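Local coordinates for protein amidase, hydantoinase/carbamoylase family (Paraburkholderia phymatum, PDB 6C0D) that probably hydrolyses N-carbamoyl-L-amino acids to free amino acids, as a homodimeric metal-dependent amidase of the peptidase M20 family, at residues R29-T34 against I48-W53; R40-P45 against S130-E135. One frame throughout, in Å; residues are numbered along the deposited sequence.

Contact 1: residues R29-T34 against I48-W53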
loop_
_atom_site.group_PDB
_atom_site.type_symbol
_atom_site.label_atom_id
_atom_site.label_comp_id
_atom_site.label_asym_id
_atom_site.label_seq_id
_atom_site.Cartn_x
_atom_site.Cartn_y
_atom_site.Cartn_z
ATOM N N ARG A 29 -2.884 -19.789 -32.095
ATOM C CA ARG A 29 -2.784 -20.049 -30.662
ATOM C C ARG A 29 -1.602 -20.952 -30.325
ATOM O O ARG A 29 -0.989 -20.799 -29.264
ATOM C CB ARG A 29 -4.081 -20.682 -30.149
ATOM C CG ARG A 29 -4.080 -21.014 -28.658
ATOM C CD ARG A 29 -5.265 -21.907 -28.281
ATOM N NE ARG A 29 -5.766 -21.640 -26.932
ATOM C CZ ARG A 29 -7.017 -21.878 -26.543
ATOM N NH1 ARG A 29 -7.897 -22.392 -27.395
ATOM N NH2 ARG A 29 -7.395 -21.594 -25.308
ATOM N N SER A 30 -1.265 -21.895 -31.205
ATOM C CA SER A 30 -0.188 -22.829 -30.898
ATOM C C SER A 30 1.176 -22.150 -30.801
ATOM O O SER A 30 2.089 -22.711 -30.178
ATOM C CB SER A 30 -0.151 -23.951 -31.935
ATOM O OG SER A 30 0.373 -23.492 -33.166
ATOM N N PHE A 31 1.339 -20.967 -31.396
ATOM C CA PHE A 31 2.577 -20.193 -31.272
ATOM C C PHE A 31 2.550 -19.443 -29.946
ATOM O O PHE A 31 2.019 -18.337 -29.842
ATOM C CB PHE A 31 2.746 -19.229 -32.442
ATOM C CG PHE A 31 2.974 -19.906 -33.766
ATOM C CD1 PHE A 31 4.226 -20.410 -34.098
ATOM C CD2 PHE A 31 1.941 -20.024 -34.682
ATOM C CE1 PHE A 31 4.436 -21.029 -35.320
ATOM C CE2 PHE A 31 2.142 -20.646 -35.896
ATOM C CZ PHE A 31 3.384 -21.141 -36.222
ATOM N N GLY A 32 3.142 -20.051 -28.920
ATOM C CA GLY A 32 3.228 -19.438 -27.611
ATOM C C GLY A 32 2.236 -19.948 -26.590
ATOM O O GLY A 32 2.207 -19.417 -25.470
ATOM N N ALA A 33 1.431 -20.953 -26.934
ATOM C CA ALA A 33 0.437 -21.480 -26.003
ATOM C C ALA A 33 1.088 -21.859 -24.682
ATOM O O ALA A 33 2.067 -22.610 -24.649
ATOM C CB ALA A 33 -0.273 -22.697 -26.600
ATOM N N THR A 34 0.539 -21.322 -23.594
ATOM C CA THR A 34 1.065 -21.547 -22.248
ATOM C C THR A 34 -0.139 -21.742 -21.336
ATOM O O THR A 34 -0.798 -20.767 -20.958
ATOM C CB THR A 34 1.931 -20.383 -21.784
ATOM O OG1 THR A 34 2.873 -20.051 -22.809
ATOM C CG2 THR A 34 2.681 -20.752 -20.525
ATOM N N ILE A 48 8.108 -14.105 -33.837
ATOM C CA ILE A 48 8.581 -14.088 -35.217
ATOM C C ILE A 48 8.100 -15.329 -35.959
ATOM O O ILE A 48 7.689 -15.248 -37.122
ATOM C CB ILE A 48 10.117 -13.956 -35.264
ATOM C CG1 ILE A 48 10.548 -12.594 -34.720
ATOM C CG2 ILE A 48 10.625 -14.155 -36.684
ATOM C CD1 ILE A 48 9.855 -11.416 -35.391
ATOM N N ASP A 49 8.138 -16.493 -35.297
ATOM C CA ASP A 49 7.650 -17.724 -35.915
ATOM C C ASP A 49 6.195 -17.580 -36.337
ATOM O O ASP A 49 5.813 -17.959 -37.452
ATOM C CB ASP A 49 7.788 -18.902 -34.945
ATOM C CG ASP A 49 9.202 -19.411 -34.823
ATOM O OD1 ASP A 49 10.024 -19.184 -35.741
ATOM O OD2 ASP A 49 9.485 -20.059 -33.796
ATOM N N ALA A 50 5.368 -17.027 -35.447
ATOM C CA ALA A 50 3.960 -16.825 -35.758
ATOM C C ALA A 50 3.782 -15.846 -36.910
ATOM O O ALA A 50 2.869 -15.999 -37.731
ATOM C CB ALA A 50 3.225 -16.325 -34.516
ATOM N N ARG A 51 4.645 -14.830 -36.984
ATOM C CA ARG A 51 4.546 -13.852 -38.062
ATOM C C ARG A 51 4.914 -14.469 -39.403
ATOM O O ARG A 51 4.291 -14.160 -40.424
ATOM C CB ARG A 51 5.430 -12.643 -37.759
ATOM C CG ARG A 51 4.851 -11.799 -36.644
ATOM C CD ARG A 51 5.613 -10.504 -36.277
ATOM N NE ARG A 51 5.011 -10.104 -35.019
ATOM C CZ ARG A 51 3.940 -9.327 -34.896
ATOM N NH1 ARG A 51 3.393 -8.729 -35.957
ATOM N NH2 ARG A 51 3.433 -9.123 -33.690
ATOM N N ARG A 52 5.924 -15.340 -39.427
ATOM C CA ARG A 52 6.251 -16.024 -40.671
ATOM C C ARG A 52 5.100 -16.916 -41.117
ATOM O O ARG A 52 4.745 -16.939 -42.303
ATOM C CB ARG A 52 7.540 -16.824 -40.505
ATOM C CG ARG A 52 8.760 -15.935 -40.368
ATOM C CD ARG A 52 10.014 -16.719 -40.023
ATOM N NE ARG A 52 11.161 -15.823 -39.967
ATOM C CZ ARG A 52 12.245 -16.046 -39.235
ATOM N NH1 ARG A 52 12.324 -17.138 -38.483
ATOM N NH2 ARG A 52 13.242 -15.174 -39.247
ATOM N N TRP A 53 4.488 -17.643 -40.178
ATOM C CA TRP A 53 3.324 -18.450 -40.523
ATOM C C TRP A 53 2.209 -17.571 -41.074
ATOM O O TRP A 53 1.619 -17.872 -42.119
ATOM C CB TRP A 53 2.838 -19.236 -39.303
ATOM C CG TRP A 53 1.496 -19.872 -39.536
ATOM C CD1 TRP A 53 1.248 -21.064 -40.159
ATOM C CD2 TRP A 53 0.217 -19.339 -39.165
ATOM N NE1 TRP A 53 -0.105 -21.301 -40.203
ATOM C CE2 TRP A 53 -0.759 -20.261 -39.596
ATOM C CE3 TRP A 53 -0.196 -18.179 -38.503
ATOM C CZ2 TRP A 53 -2.124 -20.055 -39.392
ATOM C CZ3 TRP A 53 -1.557 -17.978 -38.295
ATOM C CH2 TRP A 53 -2.502 -18.911 -38.741
#

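Contact 2: residues R40-P45 against S130-E135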
loop_
_atom_site.group_PDB
_atom_site.type_symbol
_atom_site.label_atom_id
_atom_site.label_comp_id
_atom_site.label_asym_id
_atom_site.label_seq_id
_atom_site.Cartn_x
_atom_site.Cartn_y
_atom_site.Cartn_z
ATOM N N ARG A 40 3.386 -14.428 -26.204
ATOM C CA ARG A 40 3.940 -14.152 -27.528
ATOM C C ARG A 40 4.299 -12.663 -27.569
ATOM O O ARG A 40 3.597 -11.835 -28.163
ATOM C CB ARG A 40 2.952 -14.541 -28.630
ATOM C CG ARG A 40 3.539 -14.581 -30.023
ATOM C CD ARG A 40 2.627 -15.301 -31.007
ATOM N NE ARG A 40 1.361 -14.605 -31.181
ATOM C CZ ARG A 40 0.163 -15.154 -31.013
ATOM N NH1 ARG A 40 0.052 -16.436 -30.674
ATOM N NH2 ARG A 40 -0.926 -14.421 -31.198
ATOM N N LEU A 41 5.415 -12.320 -26.920
ATOM C CA LEU A 41 5.849 -10.929 -26.847
ATOM C C LEU A 41 6.477 -10.489 -28.166
ATOM O O LEU A 41 7.204 -11.253 -28.804
ATOM C CB LEU A 41 6.851 -10.735 -25.707
ATOM C CG LEU A 41 6.459 -11.241 -24.314
ATOM C CD1 LEU A 41 7.436 -10.736 -23.267
ATOM C CD2 LEU A 41 5.032 -10.855 -23.959
ATOM N N SER A 42 6.203 -9.242 -28.559
ATOM C CA SER A 42 6.705 -8.695 -29.820
ATOM C C SER A 42 8.182 -9.010 -30.038
ATOM O O SER A 42 9.015 -8.769 -29.165
ATOM C CB SER A 42 6.508 -7.180 -29.845
ATOM O OG SER A 42 5.145 -6.832 -29.797
ATOM N N LEU A 43 8.490 -9.557 -31.216
ATOM C CA LEU A 43 9.829 -9.819 -31.739
ATOM C C LEU A 43 10.563 -10.941 -31.012
ATOM O O LEU A 43 11.737 -11.187 -31.318
ATOM C CB LEU A 43 10.713 -8.562 -31.724
ATOM C CG LEU A 43 10.081 -7.348 -32.410
ATOM C CD1 LEU A 43 10.990 -6.140 -32.275
ATOM C CD2 LEU A 43 9.780 -7.655 -33.864
ATOM N N SER A 44 9.930 -11.621 -30.059
ATOM C CA SER A 44 10.505 -12.833 -29.500
ATOM C C SER A 44 10.534 -13.917 -30.574
ATOM O O SER A 44 9.800 -13.839 -31.562
ATOM C CB SER A 44 9.683 -13.300 -28.305
ATOM O OG SER A 44 8.386 -13.689 -28.734
ATOM N N PRO A 45 11.383 -14.938 -30.414
ATOM C CA PRO A 45 11.412 -16.020 -31.418
ATOM C C PRO A 45 10.049 -16.626 -31.720
ATOM O O PRO A 45 9.747 -16.893 -32.891
ATOM C CB PRO A 45 12.363 -17.043 -30.787
ATOM C CG PRO A 45 13.294 -16.212 -29.985
ATOM C CD PRO A 45 12.482 -15.066 -29.440
ATOM N N SER A 130 -1.259 -7.224 -39.086
ATOM C CA SER A 130 -0.950 -7.427 -37.667
ATOM C C SER A 130 0.073 -6.366 -37.274
ATOM O O SER A 130 1.265 -6.508 -37.579
ATOM C CB SER A 130 -0.418 -8.834 -37.389
ATOM O OG SER A 130 0.013 -8.936 -36.035
ATOM N N TRP A 131 -0.386 -5.303 -36.613
ATOM C CA TRP A 131 0.514 -4.222 -36.217
ATOM C C TRP A 131 1.415 -4.677 -35.081
ATOM O O TRP A 131 0.932 -5.205 -34.077
ATOM C CB TRP A 131 -0.281 -2.999 -35.763
ATOM C CG TRP A 131 -1.421 -2.633 -36.656
ATOM C CD1 TRP A 131 -2.758 -2.686 -36.353
ATOM C CD2 TRP A 131 -1.334 -2.167 -38.008
ATOM N NE1 TRP A 131 -3.502 -2.260 -37.432
ATOM C CE2 TRP A 131 -2.655 -1.945 -38.462
ATOM C CE3 TRP A 131 -0.262 -1.903 -38.878
ATOM C CZ2 TRP A 131 -2.936 -1.473 -39.743
ATOM C CZ3 TRP A 131 -0.542 -1.450 -40.161
ATOM C CH2 TRP A 131 -1.868 -1.237 -40.580
ATOM N N ILE A 132 2.725 -4.435 -35.211
ATOM C CA ILE A 132 3.670 -4.883 -34.187
ATOM C C ILE A 132 3.449 -4.113 -32.886
ATOM O O ILE A 132 3.143 -2.914 -32.890
ATOM C CB ILE A 132 5.126 -4.726 -34.688
ATOM C CG1 ILE A 132 6.134 -5.343 -33.706
ATOM C CG2 ILE A 132 5.479 -3.247 -34.902
ATOM C CD1 ILE A 132 6.016 -6.855 -33.572
ATOM N N ASP A 133 3.583 -4.822 -31.760
ATOM C CA ASP A 133 3.748 -4.242 -30.419
ATOM C C ASP A 133 2.626 -3.284 -30.017
ATOM O O ASP A 133 2.865 -2.227 -29.424
ATOM C CB ASP A 133 5.111 -3.555 -30.264
ATOM C CG ASP A 133 5.639 -3.654 -28.836
ATOM O OD1 ASP A 133 5.193 -4.584 -28.126
ATOM O OD2 ASP A 133 6.478 -2.817 -28.413
ATOM N N GLU A 134 1.387 -3.693 -30.264
ATOM C CA GLU A 134 0.273 -2.965 -29.666
ATOM C C GLU A 134 0.382 -2.966 -28.144
ATOM O O GLU A 134 0.029 -1.979 -27.492
ATOM C CB GLU A 134 -1.055 -3.576 -30.114
ATOM C CG GLU A 134 -2.294 -2.817 -29.679
ATOM C CD GLU A 134 -2.742 -3.171 -28.270
ATOM O OE1 GLU A 134 -2.309 -4.221 -27.737
ATOM O OE2 GLU A 134 -3.511 -2.380 -27.687
ATOM N N GLU A 135 0.877 -4.061 -27.562
ATOM C CA GLU A 135 0.934 -4.209 -26.112
ATOM C C GLU A 135 2.123 -3.496 -25.483
ATOM O O GLU A 135 2.192 -3.415 -24.253
ATOM C CB GLU A 135 0.962 -5.697 -25.735
ATOM C CG GLU A 135 -0.222 -6.497 -26.303
ATOM C CD GLU A 135 -1.500 -6.328 -25.488
ATOM O OE1 GLU A 135 -1.529 -5.457 -24.587
ATOM O OE2 GLU A 135 -2.470 -7.082 -25.743
#

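Contact 1: residues R29-T34 against I48-W53
F31 lays its phenyl ring against one side of helix 45-60, where D49, A50 and W53 meet it: an aromatic side chain packing across a helical turn, in the zinc-binding domain of an M20 fold. F31 lies in the turn that leads out of helix 18-30. A50 sits under the middle of the ring, with CA 3.9 Å from the ring centroid and 13° off the ring normal, a CH-pi contact over the face. Beside it, the methyl CB of A50 comes to 3.6 Å from F31 CB, and the ring lies close against the helix backbone at A50. The far end of the ring reaches W53, whose CB lies 3.7 Å from F31 CZ. The two aromatic groups meet obliquely, with planes 41° apart and the centroid of the phenyl ring 5.5 Å from that of the indole five-membered ring. W53 has CG anti to its backbone N (chi1 169°), which turns the indole toward D24, T27 and L28 of helix 18-30, while W53 CG stays 3.8 Å from F31 CE2. D49 adds the aliphatic part of its side chain, CB standing 4.0 Å from F31 CD1. Further out, the backbone around the aromatic residue is held by polar bonds: F31 O accepts from R40 NH1, and G32 pairs through its backbone with V39. G32 takes a positive phi as the chain turns into strand 33-34, and T34 OG1 donates to G32 O at 2.8 Å from above the carbonyl plane.

Contact 2: residues R40-P45 against S130-E135
A buried loop-to-loop contact joins the approach to helix 45-60 to the loop following strand 125-130, with a hydrogen bond between S42 and D133 and I132 packed against S42 and L43. S42 OG stands anti to its carbonyl carbon, beside the backbone N (chi1 -63°), which turns the hydroxyl toward D133; it donates to D133 OD1 at 2.8 Å, from above the carboxylate plane. OD1 also accepts from T137 N, and OD2 from F138 N and S139 N, so the group is fixed mainly by its own loop and offers S42 a preset acceptor. Beside this pair, I132 CD1 lies 3.8 Å from S42 CB and 3.9 Å from L43 CD2, with the leucine and isoleucine side chains crossing at about a right angle. The first loop owes its shape to a type II turn from L41 to S44, in which L41 O accepts from both S44 N at 3.0 Å and S44 OG at 2.7 Å. Two residues beyond D133 comes E135, a predicted ligand of a second zinc site. S44 is the N-cap of helix 45-60, I132 touches R51 of that helix, L43 leans on helix 167-173, and S130 ends strand 125-130, pairing with V73 of strand 73-76.

In the fold
Both contacts bear on helix 45-60 but at different depths and by different chemistry. Contact 1 is partly buried, its centre about 21 Å from that of the chain, and rests on apolar, aromatic and CH-pi packing. Contact 2, its centre about 14 Å from that of the chain, is buried and combines a serine-carboxylate bond with aliphatic packing, nearer the zinc site. Along the chain their segments alternate, and in space the centres of contacts 1 and 2 are about 10 Å apart. R40 and R51 tie them together: R40 packs its CD on A50 CB, and R51, on another side of the same helix, makes a weak hydrogen bond from NH1 to S130 OG.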